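Local atomic coordinates of ADP-ribosylglycohydrolase (Thermus thermophilus, PDB entry 2YZV), a protein that belongs to the ADP-ribosylglycohydrolase family, all-helical proteins built round a centre that holds two magnesium ions. Residues V20-G25 with D251-G256; P37-M42 with L244-G249; T56-Q61 with P130-A135; L229-R234 with A257-L262. One frame throughout, in Å; residues are numbered along the deposited sequence.

Contact 1 (V20-G25 with D251-G256); sequences VGDALG and DADTVG. With MG (magnesium ion), chain B; MG (magnesium ion), chain C.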
loop_
_atom_site.group_PDB
_atom_site.type_symbol
_atom_site.label_atom_id
_atom_site.label_comp_id
_atom_site.label_asym_id
_atom_site.label_seq_id
_atom_site.Cartn_x
_atom_site.Cartn_y
_atom_site.Cartn_z
ATOM N N VAL A 20 -9.178 2.948 -2.501
ATOM C CA VAL A 20 -9.597 3.708 -3.669
ATOM C C VAL A 20 -8.656 3.394 -4.833
ATOM O O VAL A 20 -9.100 3.152 -5.953
ATOM C CB VAL A 20 -9.585 5.228 -3.369
ATOM C CG1 VAL A 20 -9.672 6.027 -4.658
ATOM C CG2 VAL A 20 -10.762 5.580 -2.458
ATOM N N GLY A 21 -7.354 3.389 -4.555
ATOM C CA GLY A 21 -6.376 3.093 -5.591
ATOM C C GLY A 21 -6.482 1.674 -6.116
ATOM O O GLY A 21 -6.324 1.435 -7.307
ATOM N N ASP A 22 -6.734 0.730 -5.214
ATOM C CA ASP A 22 -6.876 -0.675 -5.576
ATOM C C ASP A 22 -8.090 -0.822 -6.500
ATOM O O ASP A 22 -7.997 -1.420 -7.575
ATOM C CB ASP A 22 -7.044 -1.503 -4.289
ATOM C CG ASP A 22 -7.149 -3.006 -4.540
ATOM O OD1 ASP A 22 -6.951 -3.454 -5.684
ATOM O OD2 ASP A 22 -7.428 -3.742 -3.569
ATOM N N ALA A 23 -9.221 -0.250 -6.092
ATOM C CA ALA A 23 -10.447 -0.332 -6.882
ATOM C C ALA A 23 -10.299 0.292 -8.270
ATOM O O ALA A 23 -10.707 -0.301 -9.271
ATOM C CB ALA A 23 -11.597 0.338 -6.132
ATOM N N LEU A 24 -9.728 1.490 -8.335
ATOM C CA LEU A 24 -9.543 2.156 -9.622
ATOM C C LEU A 24 -8.572 1.415 -10.530
ATOM O O LEU A 24 -8.862 1.182 -11.705
ATOM C CB LEU A 24 -9.042 3.586 -9.411
ATOM C CG LEU A 24 -10.095 4.609 -8.994
ATOM C CD1 LEU A 24 -9.413 5.886 -8.527
ATOM C CD2 LEU A 24 -11.027 4.896 -10.171
ATOM N N GLY A 25 -7.420 1.041 -9.979
ATOM C CA GLY A 25 -6.410 0.338 -10.753
ATOM C C GLY A 25 -6.855 -1.032 -11.233
ATOM O O GLY A 25 -6.457 -1.475 -12.310
ATOM N N ASP A 251 0.201 -3.777 -13.328
ATOM C CA ASP A 251 -0.284 -4.091 -11.986
ATOM C C ASP A 251 -0.829 -2.800 -11.387
ATOM O O ASP A 251 -0.398 -2.349 -10.325
ATOM C CB ASP A 251 0.867 -4.644 -11.139
ATOM C CG ASP A 251 0.379 -5.453 -9.952
ATOM O OD1 ASP A 251 -0.697 -6.083 -10.061
ATOM O OD2 ASP A 251 1.078 -5.479 -8.919
ATOM N N ALA A 252 -1.800 -2.225 -12.083
ATOM C CA ALA A 252 -2.409 -0.956 -11.702
ATOM C C ALA A 252 -3.128 -0.926 -10.363
ATOM O O ALA A 252 -3.174 0.118 -9.713
ATOM C CB ALA A 252 -3.354 -0.497 -12.803
ATOM N N ASP A 253 -3.708 -2.047 -9.954
ATOM C CA ASP A 253 -4.404 -2.080 -8.674
ATOM C C ASP A 253 -3.417 -1.838 -7.537
ATOM O O ASP A 253 -3.706 -1.101 -6.597
ATOM C CB ASP A 253 -5.116 -3.424 -8.463
ATOM C CG ASP A 253 -4.175 -4.617 -8.542
ATOM O OD1 ASP A 253 -4.384 -5.584 -7.781
ATOM O OD2 ASP A 253 -3.242 -4.607 -9.368
ATOM N N THR A 254 -2.242 -2.445 -7.639
ATOM C CA THR A 254 -1.239 -2.309 -6.594
ATOM C C THR A 254 -0.471 -0.992 -6.662
ATOM O O THR A 254 -0.145 -0.412 -5.628
ATOM C CB THR A 254 -0.277 -3.494 -6.628
ATOM O OG1 THR A 254 -1.040 -4.707 -6.569
ATOM C CG2 THR A 254 0.673 -3.443 -5.434
ATOM N N VAL A 255 -0.177 -0.515 -7.868
ATOM C CA VAL A 255 0.509 0.769 -7.988
ATOM C C VAL A 255 -0.480 1.808 -7.463
ATOM O O VAL A 255 -0.109 2.731 -6.740
ATOM C CB VAL A 255 0.884 1.089 -9.453
ATOM C CG1 VAL A 255 1.354 2.535 -9.573
ATOM C CG2 VAL A 255 1.986 0.150 -9.912
ATOM N N GLY A 256 -1.750 1.644 -7.823
ATOM C CA GLY A 256 -2.768 2.560 -7.345
ATOM C C GLY A 256 -2.900 2.515 -5.829
ATOM O O GLY A 256 -3.063 3.551 -5.182
HETATM MG MG MG B . -1.856 -6.293 -8.101
HETATM MG MG MG C . -4.829 -6.800 -6.282
#
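D253 and G25 bury more surface here than any other pair, and their CA atoms come within 3.8 Å of each other. Helix 20-25 and helix 252-256 run nearly antiparallel, at 155°, with axes only 6.8 Å apart, close enough for backbone to lie on backbone. Glycine suits G21, G25 and G256 because a CB on any of them would strike the facing main chain. Instead their CA atoms do the touching: G21 CA lies 3.4 Å from G256 O, and G25 CA the same distance from A252 O, both as CA-H...O contacts. D22 CA makes a third with D253 O, while the small CB of A252 rests on G25 O. This glycine-lined pairing of two central helices lies beside the dinuclear magnesium site of the ADP-ribosylglycohydrolase fold. D253 belongs to both the pairing and the metal site. Its CG sits between its backbone N and carbonyl carbon (chi1 57°), which lifts the carboxylate to the metals: D253 OD1 bridges the two ions, 2.0 Å from the one it shares with T56 and D58, while D253 OD2 joins it on the other at 2.5 Å, where D251 OD1 and T254 OG1 also bind. D22 lies alongside, its OD1 3.3 Å from D253 CB. Rather than binding a metal, D22 hydrogen-bonds through OD1 to T56, itself a magnesium ligand, and through OD2 to T59, and so probably helps position the first shell.

Contact 2 (P37-M42 with L244-G249); sequences PEVREM and LAVNLG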
loop_
_atom_site.group_PDB
_atom_site.type_symbol
_atom_site.label_atom_id
_atom_site.label_comp_id
_atom_site.label_asym_id
_atom_site.label_seq_id
_atom_site.Cartn_x
_atom_site.Cartn_y
_atom_site.Cartn_z
ATOM N N PRO A 37 -8.306 3.879 -23.161
ATOM C CA PRO A 37 -8.726 5.251 -22.855
ATOM C C PRO A 37 -8.424 5.615 -21.406
ATOM O O PRO A 37 -8.495 4.761 -20.523
ATOM C CB PRO A 37 -10.224 5.222 -23.138
ATOM C CG PRO A 37 -10.328 4.207 -24.244
ATOM C CD PRO A 37 -9.424 3.111 -23.737
ATOM N N GLU A 38 -8.101 6.880 -21.160
ATOM C CA GLU A 38 -7.785 7.306 -19.804
ATOM C C GLU A 38 -8.861 6.946 -18.794
ATOM O O GLU A 38 -10.035 7.287 -18.961
ATOM C CB GLU A 38 -7.545 8.818 -19.728
ATOM C CG GLU A 38 -7.333 9.293 -18.288
ATOM C CD GLU A 38 -7.196 10.796 -18.158
ATOM O OE1 GLU A 38 -7.961 11.525 -18.821
ATOM O OE2 GLU A 38 -6.334 11.245 -17.372
ATOM N N VAL A 39 -8.445 6.248 -17.744
ATOM C CA VAL A 39 -9.343 5.861 -16.669
ATOM C C VAL A 39 -9.447 7.077 -15.757
ATOM O O VAL A 39 -8.425 7.629 -15.336
ATOM C CB VAL A 39 -8.769 4.683 -15.862
ATOM C CG1 VAL A 39 -9.675 4.367 -14.683
ATOM C CG2 VAL A 39 -8.618 3.472 -16.758
ATOM N N ARG A 40 -10.675 7.493 -15.453
ATOM C CA ARG A 40 -10.893 8.661 -14.605
ATOM C C ARG A 40 -11.920 8.454 -13.497
ATOM O O ARG A 40 -11.921 9.183 -12.505
ATOM C CB ARG A 40 -11.340 9.850 -15.466
ATOM C CG ARG A 40 -10.379 10.220 -16.581
ATOM C CD ARG A 40 -10.989 11.256 -17.518
ATOM N NE ARG A 40 -11.288 12.521 -16.850
ATOM C CZ ARG A 40 -10.370 13.345 -16.353
ATOM N NH1 ARG A 40 -9.081 13.046 -16.442
ATOM N NH2 ARG A 40 -10.744 14.479 -15.774
ATOM N N GLU A 41 -12.799 7.471 -13.655
ATOM C CA GLU A 41 -13.832 7.243 -12.653
ATOM C C GLU A 41 -13.979 5.787 -12.224
ATOM O O GLU A 41 -13.388 4.890 -12.827
ATOM C CB GLU A 41 -15.180 7.750 -13.176
ATOM C CG GLU A 41 -15.193 9.209 -13.629
ATOM C CD GLU A 41 -14.658 10.164 -12.579
ATOM O OE1 GLU A 41 -14.868 9.910 -11.376
ATOM O OE2 GLU A 41 -14.037 11.180 -12.956
ATOM N N MET A 42 -14.772 5.570 -11.173
ATOM C CA MET A 42 -15.042 4.234 -10.635
ATOM C C MET A 42 -16.098 3.534 -11.481
ATOM O O MET A 42 -17.293 3.626 -11.205
ATOM C CB MET A 42 -15.557 4.330 -9.195
ATOM C CG MET A 42 -14.508 4.675 -8.168
ATOM S SD MET A 42 -13.433 3.277 -7.760
ATOM C CE MET A 42 -12.421 4.057 -6.481
ATOM N N LEU A 244 -2.648 9.294 -12.914
ATOM C CA LEU A 244 -1.352 9.016 -13.522
ATOM C C LEU A 244 -0.922 7.600 -13.162
ATOM O O LEU A 244 -0.445 6.848 -14.009
ATOM C CB LEU A 244 -0.284 9.999 -13.026
ATOM C CG LEU A 244 -0.350 11.431 -13.552
ATOM C CD1 LEU A 244 0.828 12.218 -12.985
ATOM C CD2 LEU A 244 -0.305 11.429 -15.073
ATOM N N ALA A 245 -1.109 7.237 -11.899
ATOM C CA ALA A 245 -0.712 5.916 -11.433
ATOM C C ALA A 245 -1.446 4.764 -12.103
ATOM O O ALA A 245 -0.819 3.836 -12.615
ATOM C CB ALA A 245 -0.891 5.823 -9.918
ATOM N N VAL A 246 -2.769 4.810 -12.107
ATOM C CA VAL A 246 -3.508 3.702 -12.689
ATOM C C VAL A 246 -3.417 3.614 -14.202
ATOM O O VAL A 246 -3.501 2.524 -14.757
ATOM C CB VAL A 246 -4.995 3.703 -12.250
ATOM C CG1 VAL A 246 -5.078 3.626 -10.731
ATOM C CG2 VAL A 246 -5.709 4.927 -12.777
ATOM N N ASN A 247 -3.212 4.743 -14.874
ATOM C CA ASN A 247 -3.121 4.704 -16.322
ATOM C C ASN A 247 -1.806 4.155 -16.863
ATOM O O ASN A 247 -1.583 4.132 -18.074
ATOM C CB ASN A 247 -3.461 6.076 -16.906
ATOM C CG ASN A 247 -4.959 6.298 -16.982
ATOM O OD1 ASN A 247 -5.647 5.683 -17.808
ATOM N ND2 ASN A 247 -5.482 7.147 -16.105
ATOM N N LEU A 248 -0.942 3.699 -15.960
ATOM C CA LEU A 248 0.312 3.075 -16.366
ATOM C C LEU A 248 -0.045 1.646 -16.754
ATOM O O LEU A 248 0.732 0.950 -17.400
ATOM C CB LEU A 248 1.302 3.027 -15.205
ATOM C CG LEU A 248 1.913 4.342 -14.733
ATOM C CD1 LEU A 248 2.750 4.067 -13.497
ATOM C CD2 LEU A 248 2.765 4.957 -15.835
ATOM N N GLY A 249 -1.235 1.216 -16.344
ATOM C CA GLY A 249 -1.672 -0.135 -16.641
ATOM C C GLY A 249 -0.859 -1.154 -15.863
ATOM O O GLY A 249 -0.330 -0.853 -14.791
#
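N247, just past the end of helix 238-246, reaches to the extended backbone of V39 and meets it with both ends of its amide. V39 N donates to N247 OD1 at 2.9 Å, an almost straight bond (171°) on a lone pair in the carbonyl plane. In return N247 ND2 donates to V39 O at 3.1 Å, again on an in-plane lone pair, with the acceptor close to the plane of the amide. Asparagine suits the place because one flat group supplies the acceptor and the donor that a single residue's N and C=O require; the paired bonds fix its rotation. ND2 also donates to R243 O, one turn back, so both of its hydrogens can be used. The side chain of E38 runs across that of N247 at about a right angle, its CG 3.6 Å from N247 ND2, while E38 OE1 forms a salt bridge with R40 NH1 at 3.0 Å. Inward of the polar pair, V39 CB faces V246 CG2 at 4.4 Å, a light apolar touch. The contact lies at the surface, about 17 Å from the chain's centre, where it fastens the loop between helix 4-26 and helix 57-72 to the C-terminal end of helix 238-246, whose inner side packs through A245 on helices 221-234 and 252-267.

Contact 3 (T56-Q61 with P130-A135); sequences TDDTSQ and PLMRLA. With MG (magnesium ion), chain C.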
loop_
_atom_site.group_PDB
_atom_site.type_symbol
_atom_site.label_atom_id
_atom_site.label_comp_id
_atom_site.label_asym_id
_atom_site.label_seq_id
_atom_site.Cartn_x
_atom_site.Cartn_y
_atom_site.Cartn_z
ATOM N N THR A 56 -9.481 -5.492 -4.632
ATOM C CA THR A 56 -8.911 -6.834 -4.746
ATOM C C THR A 56 -8.226 -7.371 -3.491
ATOM O O THR A 56 -8.554 -6.980 -2.371
ATOM C CB THR A 56 -7.892 -6.869 -5.892
ATOM O OG1 THR A 56 -6.714 -6.150 -5.504
ATOM C CG2 THR A 56 -8.479 -6.210 -7.136
ATOM N N ASP A 57 -7.269 -8.275 -3.690
ATOM C CA ASP A 57 -6.539 -8.867 -2.575
ATOM C C ASP A 57 -5.676 -7.849 -1.839
ATOM O O ASP A 57 -5.311 -8.064 -0.682
ATOM C CB ASP A 57 -5.676 -10.044 -3.058
ATOM C CG ASP A 57 -4.662 -9.641 -4.110
ATOM O OD1 ASP A 57 -3.735 -8.867 -3.791
ATOM O OD2 ASP A 57 -4.788 -10.107 -5.262
ATOM N N ASP A 58 -5.353 -6.742 -2.501
ATOM C CA ASP A 58 -4.545 -5.698 -1.879
ATOM C C ASP A 58 -5.275 -5.199 -0.641
ATOM O O ASP A 58 -4.749 -5.238 0.476
ATOM C CB ASP A 58 -4.351 -4.514 -2.835
ATOM C CG ASP A 58 -3.617 -4.894 -4.102
ATOM O OD1 ASP A 58 -4.062 -5.828 -4.797
ATOM O OD2 ASP A 58 -2.596 -4.245 -4.409
ATOM N N THR A 59 -6.494 -4.722 -0.853
ATOM C CA THR A 59 -7.302 -4.201 0.232
ATOM C C THR A 59 -7.733 -5.305 1.199
ATOM O O THR A 59 -7.804 -5.078 2.409
ATOM C CB THR A 59 -8.542 -3.460 -0.323
ATOM O OG1 THR A 59 -8.115 -2.415 -1.207
ATOM C CG2 THR A 59 -9.352 -2.847 0.804
ATOM N N SER A 60 -8.003 -6.500 0.681
ATOM C CA SER A 60 -8.410 -7.604 1.548
ATOM C C SER A 60 -7.350 -7.873 2.611
ATOM O O SER A 60 -7.662 -8.008 3.798
ATOM C CB SER A 60 -8.644 -8.873 0.727
ATOM O OG SER A 60 -9.710 -8.691 -0.187
ATOM N N GLN A 61 -6.093 -7.939 2.186
ATOM C CA GLN A 61 -5.005 -8.183 3.121
ATOM C C GLN A 61 -4.818 -7.012 4.078
ATOM O O GLN A 61 -4.509 -7.208 5.254
ATOM C CB GLN A 61 -3.707 -8.463 2.362
ATOM C CG GLN A 61 -3.638 -9.870 1.800
ATOM C CD GLN A 61 -2.380 -10.109 0.997
ATOM O OE1 GLN A 61 -1.288 -9.720 1.405
ATOM N NE2 GLN A 61 -2.525 -10.759 -0.151
ATOM N N PRO A 130 3.883 -6.882 -0.045
ATOM C CA PRO A 130 4.064 -6.230 1.255
ATOM C C PRO A 130 3.733 -4.745 1.246
ATOM O O PRO A 130 3.399 -4.172 2.282
ATOM C CB PRO A 130 5.545 -6.465 1.564
ATOM C CG PRO A 130 5.872 -7.704 0.789
ATOM C CD PRO A 130 5.151 -7.464 -0.514
ATOM N N LEU A 131 3.846 -4.123 0.077
ATOM C CA LEU A 131 3.585 -2.693 -0.049
ATOM C C LEU A 131 2.108 -2.351 -0.111
ATOM O O LEU A 131 1.682 -1.321 0.400
ATOM C CB LEU A 131 4.236 -2.142 -1.319
ATOM C CG LEU A 131 5.710 -2.430 -1.580
ATOM C CD1 LEU A 131 6.127 -1.723 -2.858
ATOM C CD2 LEU A 131 6.548 -1.951 -0.408
ATOM N N MET A 132 1.337 -3.219 -0.752
ATOM C CA MET A 132 -0.090 -2.981 -0.946
ATOM C C MET A 132 -0.944 -2.984 0.310
ATOM O O MET A 132 -2.058 -2.458 0.300
ATOM C CB MET A 132 -0.653 -4.019 -1.918
ATOM C CG MET A 132 -0.612 -5.433 -1.376
ATOM S SD MET A 132 -1.251 -6.668 -2.522
ATOM C CE MET A 132 -1.740 -7.962 -1.375
ATOM N N ARG A 133 -0.425 -3.557 1.390
ATOM C CA ARG A 133 -1.184 -3.679 2.633
ATOM C C ARG A 133 -0.582 -2.950 3.832
ATOM O O ARG A 133 -1.097 -3.066 4.945
ATOM C CB ARG A 133 -1.308 -5.167 2.987
ATOM C CG ARG A 133 0.048 -5.789 3.361
ATOM C CD ARG A 133 0.028 -7.315 3.473
ATOM N NE ARG A 133 1.351 -7.804 3.863
ATOM C CZ ARG A 133 1.959 -8.858 3.325
ATOM N NH1 ARG A 133 1.368 -9.557 2.364
ATOM N NH2 ARG A 133 3.170 -9.202 3.738
ATOM N N LEU A 134 0.485 -2.192 3.601
ATOM C CA LEU A 134 1.214 -1.493 4.664
ATOM C C LEU A 134 0.540 -0.471 5.593
ATOM O O LEU A 134 0.703 -0.552 6.811
ATOM C CB LEU A 134 2.452 -0.822 4.064
ATOM C CG LEU A 134 3.853 -1.207 4.554
ATOM C CD1 LEU A 134 4.734 0.029 4.478
ATOM C CD2 LEU A 134 3.825 -1.734 5.979
ATOM N N ALA A 135 -0.192 0.488 5.029
ATOM C CA ALA A 135 -0.835 1.551 5.810
ATOM C C ALA A 135 -1.329 1.217 7.222
ATOM O O ALA A 135 -1.000 1.926 8.175
ATOM C CB ALA A 135 -1.971 2.174 5.000
HETATM MG MG MG C . -4.829 -6.800 -6.282
#
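M132 packs into the first turn of helix 57-61, and most of the close contacts involve its side chain. Its CG lies between the backbone N and the carbonyl carbon (chi1 66°) and the chain then runs out extended, crossing D58 at about a right angle. M132 CB is 3.2 Å from D58 OD2, and M132 SD lies 3.4 Å from D58 CG, so a flexible, unbranched side chain lines one side of a metal-binding carboxylate. M132 CE is wedged between Q61 NE2, 3.2 Å away, and D57 OD1. This is the tight part; on the solvent side D57 is exposed and gives up little surface. At the far end, partly exposed Q61 crosses R133 obliquely, and R133 NH1 donates to Q61 OE1 at 2.8 Å, the acceptor at the edge of the guanidinium and the donor nearly along the C=O axis. P130 CA covers one face of that guanidinium, and R133 NH2 bonds to A154 and T158. T56 caps the helix, OG1 accepting a weak bond from D58 N. The same hydroxyl oxygen binds magnesium at 2.1 Å, and D58 OD1 binds it at 1.9 Å; D253 completes the protein ligands. D58 thus links the two metal sites, OD1 on one magnesium and OD2 bonded to T254 OG1, a ligand of the other, while M132 packs against its carboxylate with sulfur and carbon that offer no competing hydrogen-bond donor.

Contact 4 (L229-R234 with A257-L262); sequences LWAFAR and AVYGQL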
loop_
_atom_site.group_PDB
_atom_site.type_symbol
_atom_site.label_atom_id
_atom_site.label_comp_id
_atom_site.label_asym_id
_atom_site.label_seq_id
_atom_site.Cartn_x
_atom_site.Cartn_y
_atom_site.Cartn_z
ATOM N N LEU A 229 5.838 6.719 -6.494
ATOM C CA LEU A 229 6.562 7.951 -6.207
ATOM C C LEU A 229 6.509 8.905 -7.401
ATOM O O LEU A 229 6.417 10.116 -7.230
ATOM C CB LEU A 229 8.015 7.645 -5.833
ATOM C CG LEU A 229 8.212 7.050 -4.437
ATOM C CD1 LEU A 229 9.665 6.640 -4.249
ATOM C CD2 LEU A 229 7.808 8.076 -3.379
ATOM N N TRP A 230 6.570 8.357 -8.611
ATOM C CA TRP A 230 6.499 9.180 -9.811
ATOM C C TRP A 230 5.137 9.873 -9.886
ATOM O O TRP A 230 5.050 11.074 -10.126
ATOM C CB TRP A 230 6.695 8.306 -11.052
ATOM C CG TRP A 230 6.275 8.968 -12.322
ATOM C CD1 TRP A 230 6.964 9.919 -13.024
ATOM C CD2 TRP A 230 5.047 8.758 -13.026
ATOM N NE1 TRP A 230 6.237 10.313 -14.123
ATOM C CE2 TRP A 230 5.055 9.618 -14.148
ATOM C CE3 TRP A 230 3.936 7.927 -12.817
ATOM C CZ2 TRP A 230 3.992 9.672 -15.061
ATOM C CZ3 TRP A 230 2.879 7.980 -13.725
ATOM C CH2 TRP A 230 2.918 8.849 -14.833
ATOM N N ALA A 231 4.072 9.104 -9.677
ATOM C CA ALA A 231 2.719 9.649 -9.734
ATOM C C ALA A 231 2.522 10.707 -8.660
ATOM O O ALA A 231 1.842 11.712 -8.875
ATOM C CB ALA A 231 1.695 8.525 -9.565
ATOM N N PHE A 232 3.122 10.476 -7.496
ATOM C CA PHE A 232 3.015 11.420 -6.392
ATOM C C PHE A 232 3.768 12.704 -6.741
ATOM O O PHE A 232 3.284 13.808 -6.490
ATOM C CB PHE A 232 3.580 10.782 -5.113
ATOM C CG PHE A 232 3.507 11.669 -3.897
ATOM C CD1 PHE A 232 2.291 12.199 -3.470
ATOM C CD2 PHE A 232 4.653 11.944 -3.158
ATOM C CE1 PHE A 232 2.220 12.991 -2.319
ATOM C CE2 PHE A 232 4.595 12.734 -2.008
ATOM C CZ PHE A 232 3.374 13.259 -1.587
ATOM N N ALA A 233 4.941 12.555 -7.342
ATOM C CA ALA A 233 5.750 13.713 -7.716
ATOM C C ALA A 233 5.093 14.576 -8.791
ATOM O O ALA A 233 5.130 15.808 -8.718
ATOM C CB ALA A 233 7.120 13.252 -8.191
ATOM N N ARG A 234 4.483 13.938 -9.786
ATOM C CA ARG A 234 3.867 14.682 -10.879
ATOM C C ARG A 234 2.432 15.140 -10.639
ATOM O O ARG A 234 2.000 16.141 -11.211
ATOM C CB ARG A 234 3.933 13.866 -12.172
ATOM C CG ARG A 234 5.339 13.434 -12.566
ATOM C CD ARG A 234 6.317 14.605 -12.581
ATOM N NE ARG A 234 7.666 14.151 -12.902
ATOM C CZ ARG A 234 8.775 14.784 -12.531
ATOM N NH1 ARG A 234 8.696 15.905 -11.828
ATOM N NH2 ARG A 234 9.961 14.276 -12.841
ATOM N N ALA A 257 -2.824 1.319 -5.252
ATOM C CA ALA A 257 -2.945 1.173 -3.802
ATOM C C ALA A 257 -1.768 1.794 -3.058
ATOM O O ALA A 257 -1.948 2.386 -1.995
ATOM C CB ALA A 257 -3.074 -0.296 -3.431
ATOM N N VAL A 258 -0.564 1.657 -3.604
ATOM C CA VAL A 258 0.611 2.231 -2.949
ATOM C C VAL A 258 0.542 3.752 -3.052
ATOM O O VAL A 258 0.774 4.454 -2.067
ATOM C CB VAL A 258 1.915 1.690 -3.575
ATOM C CG1 VAL A 258 3.136 2.384 -2.969
ATOM C CG2 VAL A 258 2.003 0.185 -3.317
ATOM N N TYR A 259 0.214 4.259 -4.239
ATOM C CA TYR A 259 0.081 5.701 -4.421
ATOM C C TYR A 259 -0.999 6.221 -3.474
ATOM O O TYR A 259 -0.842 7.265 -2.840
ATOM C CB TYR A 259 -0.327 6.037 -5.860
ATOM C CG TYR A 259 -0.770 7.478 -6.021
ATOM C CD1 TYR A 259 0.157 8.492 -6.254
ATOM C CD2 TYR A 259 -2.108 7.834 -5.853
ATOM C CE1 TYR A 259 -0.235 9.824 -6.308
ATOM C CE2 TYR A 259 -2.513 9.161 -5.901
ATOM C CZ TYR A 259 -1.572 10.152 -6.126
ATOM O OH TYR A 259 -1.958 11.475 -6.128
ATOM N N GLY A 260 -2.099 5.480 -3.393
ATOM C CA GLY A 260 -3.211 5.874 -2.545
ATOM C C GLY A 260 -2.848 6.054 -1.085
ATOM O O GLY A 260 -3.333 6.978 -0.428
ATOM N N GLN A 261 -2.005 5.165 -0.571
ATOM C CA GLN A 261 -1.571 5.241 0.817
ATOM C C GLN A 261 -0.743 6.493 1.064
ATOM O O GLN A 261 -0.984 7.227 2.022
ATOM C CB GLN A 261 -0.727 4.023 1.176
ATOM C CG GLN A 261 -1.495 2.723 1.201
ATOM C CD GLN A 261 -0.577 1.542 1.355
ATOM O OE1 GLN A 261 0.017 1.330 2.415
ATOM N NE2 GLN A 261 -0.439 0.768 0.289
ATOM N N LEU A 262 0.238 6.726 0.199
ATOM C CA LEU A 262 1.117 7.881 0.347
ATOM C C LEU A 262 0.390 9.190 0.115
ATOM O O LEU A 262 0.478 10.103 0.934
ATOM C CB LEU A 262 2.309 7.769 -0.610
ATOM C CG LEU A 262 3.308 8.934 -0.626
ATOM C CD1 LEU A 262 3.881 9.164 0.771
ATOM C CD2 LEU A 262 4.420 8.622 -1.617
HETATM O O HOH W 1 0.014 13.498 -6.224
#
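L262 lies over the face of the F232 ring, its CG 4.1 Å from the ring centroid and only 8° off the normal, a CH-pi contact with the leucine seated almost centrally. The two side chains cross at about a right angle, and L262 CD2 comes 3.7 Å from F232 CD2. In L262 the CG stands anti to the backbone N (chi1 178°), which carries the branched end across to the ring. The same CD2 touches L229 CD2 at 3.9 Å, so one methyl touches both a leucine and a phenylalanine one turn apart. Y259 approaches differently: it turns the edge of its ring to the opposite helix, Y259 CE1 lying 3.6 Å from F232 N, while A231 CB rests against Y259 CD1 at 3.7 Å. Alanine suits that spot because its short side chain lets the flat ring lie close to the backbone. The helix segments cross at -47° with axes 9.4 Å apart, an ordinary side-chain-mediated packing of helix 221-234 on helix 252-267. Y266 adds an edge-to-face ring to F232, and K184 a cation-pi contact. No hydrogen bond joins the two segments directly. Y259 OH instead bonds to F238 O and accepts from a water at 2.8 Å, so the phenol keeps its polar end satisfied while its ring is buried; cohesion between the segments rests on apolar and CH-pi contacts.

In the fold
From the N terminus, helix 4-26 pairs with helix 252-267 in contact 1, which closes the longest loop. Within that span, contact 2 ties the loop following helix 4-26 to helix 238-246, and within contact 2 in turn lies contact 3, which brings helix 57-72 against residues 130-135. Contact 4 closes a short loop between helices 221-234 and 252-267, coming after contact 3 and crossing contacts 1 and 2. Contacts 1 and 3 share a magnesium ion; Q261 of contact 4 hydrogen-bonds to L131 and A135 of contact 3, and M42 of contact 2 packs on L24 of contact 1.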